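Local coordinates for protein putative cathepsin d (Ixodes ricinus, PDB 5N7Q) that probably acts as an aspartic endopeptidase of the pepsin-like A1 family, cutting peptide bonds within proteins, and is captured here in complex with the inhibitor pepstatin A, at residues Ser46-Thr51 against Leu105-Val110; Ile77-Gly82 against Glu114-Ala119. All blocks are in the same frame, centred on the assembly; numbering follows the deposited sequence.

Interaction 1. Residues Ser46-Thr51 against Leu105-Val110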
loop_
_atom_site.group_PDB
_atom_site.type_symbol
_atom_site.label_atom_id
_atom_site.label_comp_id
_atom_site.label_asym_id
_atom_site.label_seq_id
_atom_site.Cartn_x
_atom_site.Cartn_y
_atom_site.Cartn_z
ATOM N N SER A 46 -9.045 15.248 -12.897
ATOM C CA SER A 46 -9.462 16.658 -13.047
ATOM C C SER A 46 -10.793 16.799 -13.797
ATOM O O SER A 46 -11.021 16.084 -14.758
ATOM C CB SER A 46 -8.415 17.381 -13.871
ATOM O OG SER A 46 -8.667 18.757 -13.911
ATOM N N SER A 47 -11.607 17.783 -13.441
ATOM C CA SER A 47 -12.754 18.168 -14.275
ATOM C C SER A 47 -12.318 18.714 -15.643
ATOM O O SER A 47 -13.136 18.775 -16.549
ATOM C CB SER A 47 -13.602 19.218 -13.599
ATOM O OG SER A 47 -12.876 20.388 -13.308
ATOM N N LYS A 48 -11.053 19.106 -15.778
ATOM C CA LYS A 48 -10.504 19.545 -17.081
ATOM C C LYS A 48 -10.229 18.354 -18.022
ATOM O O LYS A 48 -9.834 18.550 -19.167
ATOM C CB LYS A 48 -9.201 20.312 -16.875
ATOM C CG LYS A 48 -9.321 21.750 -16.397
ATOM C CD LYS A 48 -10.099 21.929 -15.127
ATOM C CE LYS A 48 -10.172 23.393 -14.700
ATOM N NZ LYS A 48 -11.139 23.478 -13.579
ATOM N N CYS A 49 -10.427 17.131 -17.529
ATOM C CA CYS A 49 -10.159 15.889 -18.271
ATOM C C CYS A 49 -11.495 15.288 -18.686
ATOM O O CYS A 49 -12.382 15.148 -17.857
ATOM C CB CYS A 49 -9.384 14.938 -17.343
ATOM S SG CYS A 49 -9.129 13.282 -17.986
ATOM N N THR A 50 -11.633 14.935 -19.963
ATOM C CA THR A 50 -12.884 14.358 -20.499
ATOM C C THR A 50 -12.644 13.008 -21.187
ATOM O O THR A 50 -13.439 12.594 -22.030
ATOM C CB THR A 50 -13.543 15.334 -21.495
ATOM O OG1 THR A 50 -12.620 15.595 -22.571
ATOM C CG2 THR A 50 -13.926 16.636 -20.782
ATOM N N THR A 51 -11.562 12.319 -20.824
ATOM C CA THR A 51 -11.295 10.970 -21.315
ATOM C C THR A 51 -12.325 9.991 -20.742
ATOM O O THR A 51 -13.018 10.293 -19.755
ATOM C CB THR A 51 -9.902 10.471 -20.895
ATOM O OG1 THR A 51 -9.827 10.408 -19.459
ATOM C CG2 THR A 51 -8.775 11.358 -21.421
ATOM N N LEU A 105 -2.505 18.921 -4.328
ATOM C CA LEU A 105 -2.944 17.712 -5.012
ATOM C C LEU A 105 -2.658 17.829 -6.491
ATOM O O LEU A 105 -2.664 18.932 -7.080
ATOM C CB LEU A 105 -4.443 17.437 -4.805
ATOM C CG LEU A 105 -5.482 18.401 -5.416
ATOM C CD1 LEU A 105 -6.783 17.731 -5.820
ATOM C CD2 LEU A 105 -5.799 19.558 -4.482
ATOM N N GLY A 106 -2.466 16.679 -7.117
ATOM C CA GLY A 106 -2.368 16.614 -8.569
ATOM C C GLY A 106 -3.744 16.493 -9.205
ATOM O O GLY A 106 -4.557 15.663 -8.787
ATOM N N GLU A 107 -4.010 17.334 -10.207
ATOM C CA GLU A 107 -5.189 17.187 -11.049
ATOM C C GLU A 107 -4.752 16.389 -12.251
ATOM O O GLU A 107 -4.031 16.885 -13.134
ATOM C CB GLU A 107 -5.723 18.544 -11.493
ATOM C CG GLU A 107 -6.178 19.456 -10.375
ATOM C CD GLU A 107 -7.225 20.465 -10.835
ATOM O OE1 GLU A 107 -8.111 20.089 -11.628
ATOM O OE2 GLU A 107 -7.190 21.618 -10.353
ATOM N N ALA A 108 -5.194 15.143 -12.314
ATOM C CA ALA A 108 -4.765 14.211 -13.360
ATOM C C ALA A 108 -5.490 14.459 -14.678
ATOM O O ALA A 108 -6.713 14.576 -14.704
ATOM C CB ALA A 108 -4.996 12.796 -12.876
ATOM N N LEU A 109 -4.705 14.580 -15.745
ATOM C CA LEU A 109 -5.200 14.665 -17.123
ATOM C C LEU A 109 -4.952 13.413 -17.938
ATOM O O LEU A 109 -5.766 13.105 -18.817
ATOM C CB LEU A 109 -4.577 15.872 -17.839
ATOM C CG LEU A 109 -4.762 17.229 -17.177
ATOM C CD1 LEU A 109 -4.030 18.307 -17.975
ATOM C CD2 LEU A 109 -6.231 17.583 -17.061
ATOM N N VAL A 110 -3.831 12.730 -17.695
ATOM C CA VAL A 110 -3.487 11.525 -18.447
ATOM C C VAL A 110 -3.113 10.439 -17.447
ATOM O O VAL A 110 -2.253 10.633 -16.600
ATOM C CB VAL A 110 -2.354 11.799 -19.465
ATOM C CG1 VAL A 110 -1.953 10.534 -20.219
ATOM C CG2 VAL A 110 -2.806 12.853 -20.473
HETATM O O HOH W 1 -10.535 21.426 -11.643
HETATM O O HOH W 2 -7.324 10.585 -18.426
#
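Ser-46 meets strand 103-112 with both its backbone and its side chain, at the start of a type I beta turn (Ser-46 to Cys-49) that leads from strand 42-45 of the pepsin-like fold toward the short helix 52-55. Its backbone N gives a hydrogen bond of 3.0 Å to Ala-108 O, which receives it in the carbonyl plane on a lone pair. This continues the pairing of the parallel strands 42-45 and 103-112, in which Gly-106 bonds to Leu-42 and Leu-44.

The hydroxyl is gripped from two directions. With OG anti to the backbone N (chi1 -173°), it lies beside the carbonyl carbon and donates to Glu-107 OE1 at 2.7 Å, meeting the carboxylate oxygen on its anti side and 23° out of the plane. The same OG accepts from Lys-48 N at 3.0 Å, which makes an ST turn inside the beta turn closed by Cys-49 N and Ser-46 O.

Glu-107 OE1 takes a second hydrogen bond from a water at 2.8 Å, which itself accepts from Lys-48 NZ and is also bonded to Ser-47 OG, a hydroxyl that has Tyr-60 O as a second partner. Lys-48 and Glu-107 are thus linked through water, their charged atoms not touching; NZ also bonds to Ser-62 OG. Since Ser-89 OG bonds to Glu-107 OE2, both carboxylate oxygens of this buried residue are engaged, which would probably steady its negative charge.

Apolar contact comes from Leu-109, whose CD2 sits 3.9 Å from Ser-46 CB and also touches Lys-48 CB and Cys-49 CB. Cys-49 forms a disulfide with Cys-54, and Thr-51, at the N-cap of helix 52-55, bonds through OG1 to Cys-54 N. A second water joins that OG1 to Leu-109 O, donating a hydrogen bond to the carbonyl oxygen at 3.0 Å.

Interaction 2. Residues Ile77-Gly82 against Glu114-Ala119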
loop_
_atom_site.group_PDB
_atom_site.type_symbol
_atom_site.label_atom_id
_atom_site.label_comp_id
_atom_site.label_asym_id
_atom_site.label_seq_id
_atom_site.Cartn_x
_atom_site.Cartn_y
_atom_site.Cartn_z
ATOM N N ILE A 77 4.051 11.056 -12.414
ATOM C CA ILE A 77 4.441 10.013 -11.463
ATOM C C ILE A 77 4.365 8.675 -12.153
ATOM O O ILE A 77 3.398 8.403 -12.896
ATOM C CB ILE A 77 3.562 9.966 -10.188
ATOM C CG1 ILE A 77 3.314 11.359 -9.630
ATOM C CG2 ILE A 77 4.212 9.086 -9.122
ATOM C CD1 ILE A 77 2.307 11.424 -8.505
ATOM N N VAL A 78 5.377 7.856 -11.888
ATOM C CA VAL A 78 5.460 6.512 -12.415
ATOM C C VAL A 78 5.323 5.533 -11.251
ATOM O O VAL A 78 6.083 5.624 -10.288
ATOM C CB VAL A 78 6.811 6.317 -13.125
ATOM C CG1 VAL A 78 6.920 4.931 -13.747
ATOM C CG2 VAL A 78 6.979 7.352 -14.230
ATOM N N TYR A 79 4.364 4.615 -11.371
ATOM C CA TYR A 79 4.192 3.536 -10.412
ATOM C C TYR A 79 4.515 2.190 -11.037
ATOM O O TYR A 79 4.639 2.066 -12.261
ATOM C CB TYR A 79 2.741 3.487 -9.960
ATOM C CG TYR A 79 2.248 4.761 -9.305
ATOM C CD1 TYR A 79 2.473 5.017 -7.976
ATOM C CD2 TYR A 79 1.534 5.703 -10.036
ATOM C CE1 TYR A 79 2.017 6.187 -7.373
ATOM C CE2 TYR A 79 1.095 6.876 -9.462
ATOM C CZ TYR A 79 1.302 7.116 -8.144
ATOM O OH TYR A 79 0.840 8.301 -7.630
ATOM N N GLY A 80 4.647 1.170 -10.204
ATOM C CA GLY A 80 4.795 -0.177 -10.736
ATOM C C GLY A 80 3.668 -0.582 -11.652
ATOM O O GLY A 80 3.919 -1.267 -12.650
ATOM N N SER A 81 2.445 -0.132 -11.370
ATOM C CA SER A 81 1.229 -0.571 -12.087
ATOM C C SER A 81 0.511 0.501 -12.884
ATOM O O SER A 81 -0.625 0.311 -13.334
ATOM C CB SER A 81 0.263 -1.179 -11.061
ATOM O OG SER A 81 0.856 -2.340 -10.569
ATOM N N GLY A 82 1.144 1.655 -13.056
ATOM C CA GLY A 82 0.520 2.691 -13.842
ATOM C C GLY A 82 1.292 3.995 -13.832
ATOM O O GLY A 82 2.403 4.081 -13.323
ATOM N N GLU A 114 -3.941 -0.382 -16.640
ATOM C CA GLU A 114 -5.266 -0.943 -16.347
ATOM C C GLU A 114 -5.615 -0.914 -14.866
ATOM O O GLU A 114 -6.778 -0.695 -14.522
ATOM C CB GLU A 114 -5.379 -2.377 -16.905
ATOM C CG GLU A 114 -6.801 -2.942 -16.953
ATOM C CD GLU A 114 -7.228 -3.669 -15.689
ATOM O OE1 GLU A 114 -6.382 -3.879 -14.796
ATOM O OE2 GLU A 114 -8.427 -4.030 -15.580
ATOM N N SER A 115 -4.616 -1.099 -14.000
ATOM C CA SER A 115 -4.832 -1.121 -12.557
ATOM C C SER A 115 -5.391 0.203 -12.058
ATOM O O SER A 115 -6.125 0.215 -11.088
ATOM C CB SER A 115 -3.543 -1.462 -11.818
ATOM O OG SER A 115 -3.040 -2.730 -12.235
ATOM N N LEU A 116 -5.062 1.295 -12.750
ATOM C CA LEU A 116 -5.601 2.610 -12.412
ATOM C C LEU A 116 -6.862 2.915 -13.229
ATOM O O LEU A 116 -7.867 3.418 -12.698
ATOM C CB LEU A 116 -4.544 3.696 -12.652
ATOM C CG LEU A 116 -3.269 3.564 -11.815
ATOM C CD1 LEU A 116 -2.302 4.712 -12.061
ATOM C CD2 LEU A 116 -3.556 3.417 -10.317
ATOM N N LEU A 117 -6.818 2.587 -14.523
ATOM C CA LEU A 117 -7.893 2.984 -15.443
ATOM C C LEU A 117 -9.234 2.356 -15.127
ATOM O O LEU A 117 -10.273 2.996 -15.294
ATOM C CB LEU A 117 -7.512 2.669 -16.877
ATOM C CG LEU A 117 -6.355 3.497 -17.447
ATOM C CD1 LEU A 117 -5.835 2.894 -18.732
ATOM C CD2 LEU A 117 -6.751 4.942 -17.678
ATOM N N GLU A 118 -9.202 1.132 -14.616
ATOM C CA GLU A 118 -10.428 0.428 -14.282
ATOM C C GLU A 118 -10.645 0.283 -12.787
ATOM O O GLU A 118 -11.491 -0.498 -12.350
ATOM C CB GLU A 118 -10.423 -0.921 -14.994
ATOM C CG GLU A 118 -10.487 -0.791 -16.518
ATOM C CD GLU A 118 -11.648 0.086 -17.029
ATOM O OE1 GLU A 118 -12.733 0.171 -16.394
ATOM O OE2 GLU A 118 -11.476 0.707 -18.089
ATOM N N ALA A 119 -9.929 1.079 -11.993
ATOM C CA ALA A 119 -9.987 0.997 -10.537
ATOM C C ALA A 119 -11.320 1.521 -9.997
ATOM O O ALA A 119 -11.957 2.384 -10.615
ATOM C CB ALA A 119 -8.841 1.768 -9.906
HETATM O O HOH W 3 -1.855 -1.850 -14.590
#
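Leu-116 and Ser-115, neighbours on the short helix 114-117, reach the tip of the hairpin formed by strands 69-79 and 82-95, the flap that closes over the active-site cleft in pepsin-like proteases. Leu-116 has CG anti to its carbonyl carbon (chi1 -61°), and from there CD1 extends to Gly-82 CA at 3.9 Å, lying against bare backbone. The same methyl approaches Tyr-79 CD2 obliquely at 4.4 Å, while Ile-77 CG2 covers one face of the ring near its rim.

Ser-81 and Ser-115 pack alongside each other through their CB atoms, 3.9 Å apart. Their hydroxyls are not paired: Ser-81 OG bonds instead to the backbone of the bound peptide inhibitor, and Ser-115 OG stands 3.8 Å from Ser-81 CB. A water joins the two backbones, donating to Ser-81 O at 2.8 Å and accepting from Ser-115 N at 2.9 Å, so this N-H near the start of the helix is satisfied across the contact.

Tyr-79 OH bonds to Trp-43 NE1, tying the flap tyrosine to strand 42-45 close to the predicted catalytic Asp-36. Ile-124 of strand 123-126 touches both Tyr-79 and Leu-116, and Val-111 of strand 103-112 packs on Leu-116 and Leu-117, so the helix rests beside the flap tip and on strands 103-112 and 123-126.

How the interactions relate
Interactions 1 and 2 share one run of chain, since strand 103-112 ends just before helix 114-117, and their centres lie about 15 Å apart. Both are partly buried, but interaction 1 is farther from the middle of the molecule and away from the annotated sites, whereas interaction 2 borders the inhibitor-filled cleft. The chemistry differs accordingly: a backbone bond, a hydroxyl-carboxylate bond and two bridging waters hold the loop in the first, while the second relies on light packing and a bridging water at the flap. Trp-43 links the two neighbourhoods, packed on by Ala-108 near the first and bonded to the flap tyrosine in the second.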